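Side-chain contact in ribonuclease H (Uncultured organism, PDB 3U3G), which probably cleaves the RNA strand of RNA/DNA hybrids as a type 1 ribonuclease H: residues L33-A38 / N124-E129. Residues are numbered along the deposited sequence; the frame is centred on the assembly and turned at random.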
ATOM      1  N   LEU A  33      11.354  -9.025  -3.241  1.00  7.03           N
ATOM      2  CA  LEU A  33      10.697 -10.234  -2.771  1.00  7.04           C
ATOM      3  C   LEU A  33       9.379 -10.450  -3.506  1.00  7.74           C
ATOM      4  O   LEU A  33       8.899 -11.578  -3.597  1.00  8.49           O
ATOM      5  CB  LEU A  33      10.452 -10.142  -1.262  1.00  8.49           C
ATOM      6  CG  LEU A  33      11.730 -10.085  -0.429  1.00  7.91           C
ATOM      7  CD1 LEU A  33      11.412  -9.763   1.023  1.00  9.69           C
ATOM      8  CD2 LEU A  33      12.476 -11.413  -0.550  1.00 11.95           C
ATOM      9  N   HIS A  34       8.737  -9.365  -3.932  1.00  6.38           N
ATOM     10  CA  HIS A  34       7.406  -9.480  -4.543  1.00  7.50           C
ATOM     11  C   HIS A  34       7.038  -8.158  -5.189  1.00  8.59           C
ATOM     12  O   HIS A  34       7.496  -7.090  -4.744  1.00  8.09           O
ATOM     13  CB  HIS A  34       6.357  -9.843  -3.477  1.00  7.91           C
ATOM     14  CG  HIS A  34       4.998 -10.100  -4.044  1.00  7.30           C
ATOM     15  ND1 HIS A  34       4.685 -11.245  -4.746  1.00  7.98           N
ATOM     16  CD2 HIS A  34       3.870  -9.351  -4.015  1.00  9.49           C
ATOM     17  CE1 HIS A  34       3.445 -11.148  -5.196  1.00  8.85           C
ATOM     18  NE2 HIS A  34       2.931 -10.008  -4.768  1.00 10.75           N
ATOM     19  N   GLU A  35       6.241  -8.231  -6.254  1.00  8.33           N
ATOM     20  CA  GLU A  35       5.517  -7.074  -6.766  1.00  9.49           C
ATOM     21  C   GLU A  35       4.058  -7.439  -6.989  1.00  7.98           C
ATOM     22  O   GLU A  35       3.767  -8.497  -7.547  1.00  8.86           O
ATOM     23  CB  GLU A  35       6.139  -6.598  -8.086  1.00  9.81           C
ATOM     24  CG  GLU A  35       7.590  -6.127  -7.959  1.00  9.61           C
ATOM     25  CD  GLU A  35       8.136  -5.545  -9.253  1.00 14.83           C
ATOM     26  OE1 GLU A  35       7.597  -5.857 -10.334  1.00 18.88           O
ATOM     27  OE2 GLU A  35       9.122  -4.786  -9.173  1.00 17.76           O
ATOM     28  N   SER A  36       3.152  -6.510  -6.693  1.00  6.81           N
ATOM     29  CA  SER A  36       1.744  -6.640  -7.087  1.00  6.68           C
ATOM     30  C   SER A  36       1.387  -5.460  -7.994  1.00  8.22           C
ATOM     31  O   SER A  36       1.691  -4.303  -7.666  1.00  8.48           O
ATOM     32  CB  SER A  36       0.867  -6.608  -5.843  1.00  8.13           C
ATOM     33  OG  SER A  36       1.093  -7.765  -5.035  1.00  8.57           O
ATOM     34  N   SER A  37       0.661  -5.733  -9.070  1.00 10.42           N
ATOM     35  CA  SER A  37       0.151  -4.702  -9.968  1.00 10.35           C
ATOM     36  C   SER A  37      -1.249  -5.131 -10.379  1.00 10.99           C
ATOM     37  O   SER A  37      -1.412  -6.207 -10.941  1.00 13.06           O
ATOM     38  CB  SER A  37       1.042  -4.642 -11.213  1.00 13.25           C
ATOM     39  OG  SER A  37       0.470  -3.814 -12.206  1.00 13.77           O
ATOM     40  N   ALA A  38      -2.272  -4.382  -9.980  1.00 10.37           N
ATOM     41  CA  ALA A  38      -3.643  -4.842 -10.189  1.00 11.38           C
ATOM     42  C   ALA A  38      -4.582  -3.709 -10.584  1.00 10.26           C
ATOM     43  O   ALA A  38      -4.524  -2.625 -10.014  1.00 10.45           O
ATOM     44  CB  ALA A  38      -4.165  -5.565  -8.955  1.00 14.04           C
ATOM     45  N   ASN A 124       9.245   6.557  -4.762  1.00 16.85           N
ATOM     46  CA  ASN A 124       8.155   5.604  -4.946  1.00 15.86           C
ATOM     47  C   ASN A 124       7.801   5.330  -6.412  1.00 17.05           C
ATOM     48  O   ASN A 124       6.689   4.883  -6.724  1.00 17.29           O
ATOM     49  CB  ASN A 124       6.916   6.056  -4.170  1.00 14.27           C
ATOM     50  CG  ASN A 124       6.048   4.891  -3.725  1.00 16.64           C
ATOM     51  OD1 ASN A 124       6.533   3.768  -3.588  1.00 16.47           O
ATOM     52  ND2 ASN A 124       4.815   5.193  -3.331  1.00 16.23           N
ATOM     53  N   ALA A 125       8.761   5.551  -7.312  1.00 17.31           N
ATOM     54  CA  ALA A 125       8.481   5.470  -8.736  1.00 16.32           C
ATOM     55  C   ALA A 125       8.097   4.065  -9.204  1.00 13.08           C
ATOM     56  O   ALA A 125       7.249   3.917 -10.071  1.00 13.00           O
ATOM     57  CB  ALA A 125       9.649   6.009  -9.555  1.00 19.80           C
ATOM     58  N   ARG A 126       8.657   3.031  -8.582  1.00 13.27           N
ATOM     59  CA  ARG A 126       8.338   1.664  -8.994  1.00 13.38           C
ATOM     60  C   ARG A 126       6.855   1.327  -8.762  1.00 10.71           C
ATOM     61  O   ARG A 126       6.164   0.840  -9.660  1.00 12.23           O
ATOM     62  CB  ARG A 126       9.211   0.651  -8.255  1.00 15.34           C
ATOM     63  CG  ARG A 126      10.628   0.532  -8.781  1.00 21.72           C
ATOM     64  CD  ARG A 126      11.435  -0.415  -7.907  1.00 23.97           C
ATOM     65  NE  ARG A 126      11.001  -1.806  -8.035  1.00 25.06           N
ATOM     66  CZ  ARG A 126      11.561  -2.816  -7.373  1.00 25.03           C
ATOM     67  NH1 ARG A 126      12.420  -2.557  -6.396  1.00 20.35           N
ATOM     68  NH2 ARG A 126      11.185  -4.071  -7.605  1.00 15.56           N
ATOM     69  N   ALA A 127       6.377   1.597  -7.552  1.00 10.53           N
ATOM     70  CA  ALA A 127       4.971   1.351  -7.238  1.00 11.11           C
ATOM     71  C   ALA A 127       4.055   2.159  -8.153  1.00 10.05           C
ATOM     72  O   ALA A 127       2.998   1.682  -8.556  1.00 10.79           O
ATOM     73  CB  ALA A 127       4.687   1.643  -5.778  1.00 11.69           C
ATOM     74  N   ASP A 128       4.414   3.414  -8.414  1.00 11.04           N
ATOM     75  CA  ASP A 128       3.656   4.205  -9.379  1.00 12.07           C
ATOM     76  C   ASP A 128       3.593   3.562 -10.764  1.00 11.65           C
ATOM     77  O   ASP A 128       2.542   3.572 -11.414  1.00 12.34           O
ATOM     78  CB  ASP A 128       4.210   5.633  -9.463  1.00 11.74           C
ATOM     79  CG  ASP A 128       3.529   6.469 -10.536  1.00 18.36           C
ATOM     80  OD1 ASP A 128       2.444   7.008 -10.267  1.00 21.70           O
ATOM     81  OD2 ASP A 128       4.036   6.497 -11.679  1.00 23.56           O
ATOM     82  N   GLU A 129       4.722   3.034 -11.229  1.00 12.71           N
ATOM     83  CA  GLU A 129       4.756   2.338 -12.509  1.00 13.98           C
ATOM     84  C   GLU A 129       3.807   1.148 -12.506  1.00 12.77           C
ATOM     85  O   GLU A 129       3.096   0.899 -13.487  1.00 13.74           O
ATOM     86  CB  GLU A 129       6.181   1.873 -12.856  1.00 18.26           C
ATOM     87  CG  GLU A 129       7.244   2.960 -12.788  1.00 31.60           C
ATOM     88  CD  GLU A 129       8.672   2.404 -12.835  1.00 44.03           C
ATOM     89  OE1 GLU A 129       8.846   1.190 -13.082  1.00 42.48           O
ATOM     90  OE2 GLU A 129       9.622   3.186 -12.608  1.00 48.78           O
TER
HETATM   91  O   HOH W   1       9.385  -2.475 -10.517  1.00 25.56           O
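Arg-126 reaches from the first turn of helix 125-139 to the carboxylate of Glu-35 on strand 32-41, and this one pair carries nearly all of the contact. NH2 of Arg-126 donates to OE2 of Glu-35 at 2.7 Å, a nearly straight salt-bridge hydrogen bond (168° at the hydrogen). The oxygen comes to the guanidinium edge, close to its plane, and accepts through its anti lone pair, the one directed away from OE1. The carboxylate plane is turned 55° from the guanidinium plane, a tilt that fits a single direct bond rather than a flat two-bond pair. A water joins the two groups a second time: it donates to OE2 of Glu-35 at 2.7 Å and accepts from NE of Arg-126 at 3.0 Å, whereas NE itself stays 3.7 Å from that OE2. The side chains cross at about a right angle; Glu-35 runs extended beyond CG, while the arginine chain bends at chi3 (69°), which turns the NH2 edge toward Glu-35. NH2 also bonds to Thr-32 OG1, a second grip that should help fix the rotation of the guanidinium. Both residues are exposed, so the bridge is probably weakened by solvent. Beside it, His-34 and Ser-36 point to the other face of the sheet, where His-34 NE2 donates to Ser-36 OG at 2.9 Å and Ser-36 OG also bonds Asp-59 of helix 45-60. Within the RNase H fold the bridge thus ties outermost strand 32-41 to the start of helix 125-139, across strand 17-26, where Arg-126 also touches Val-24.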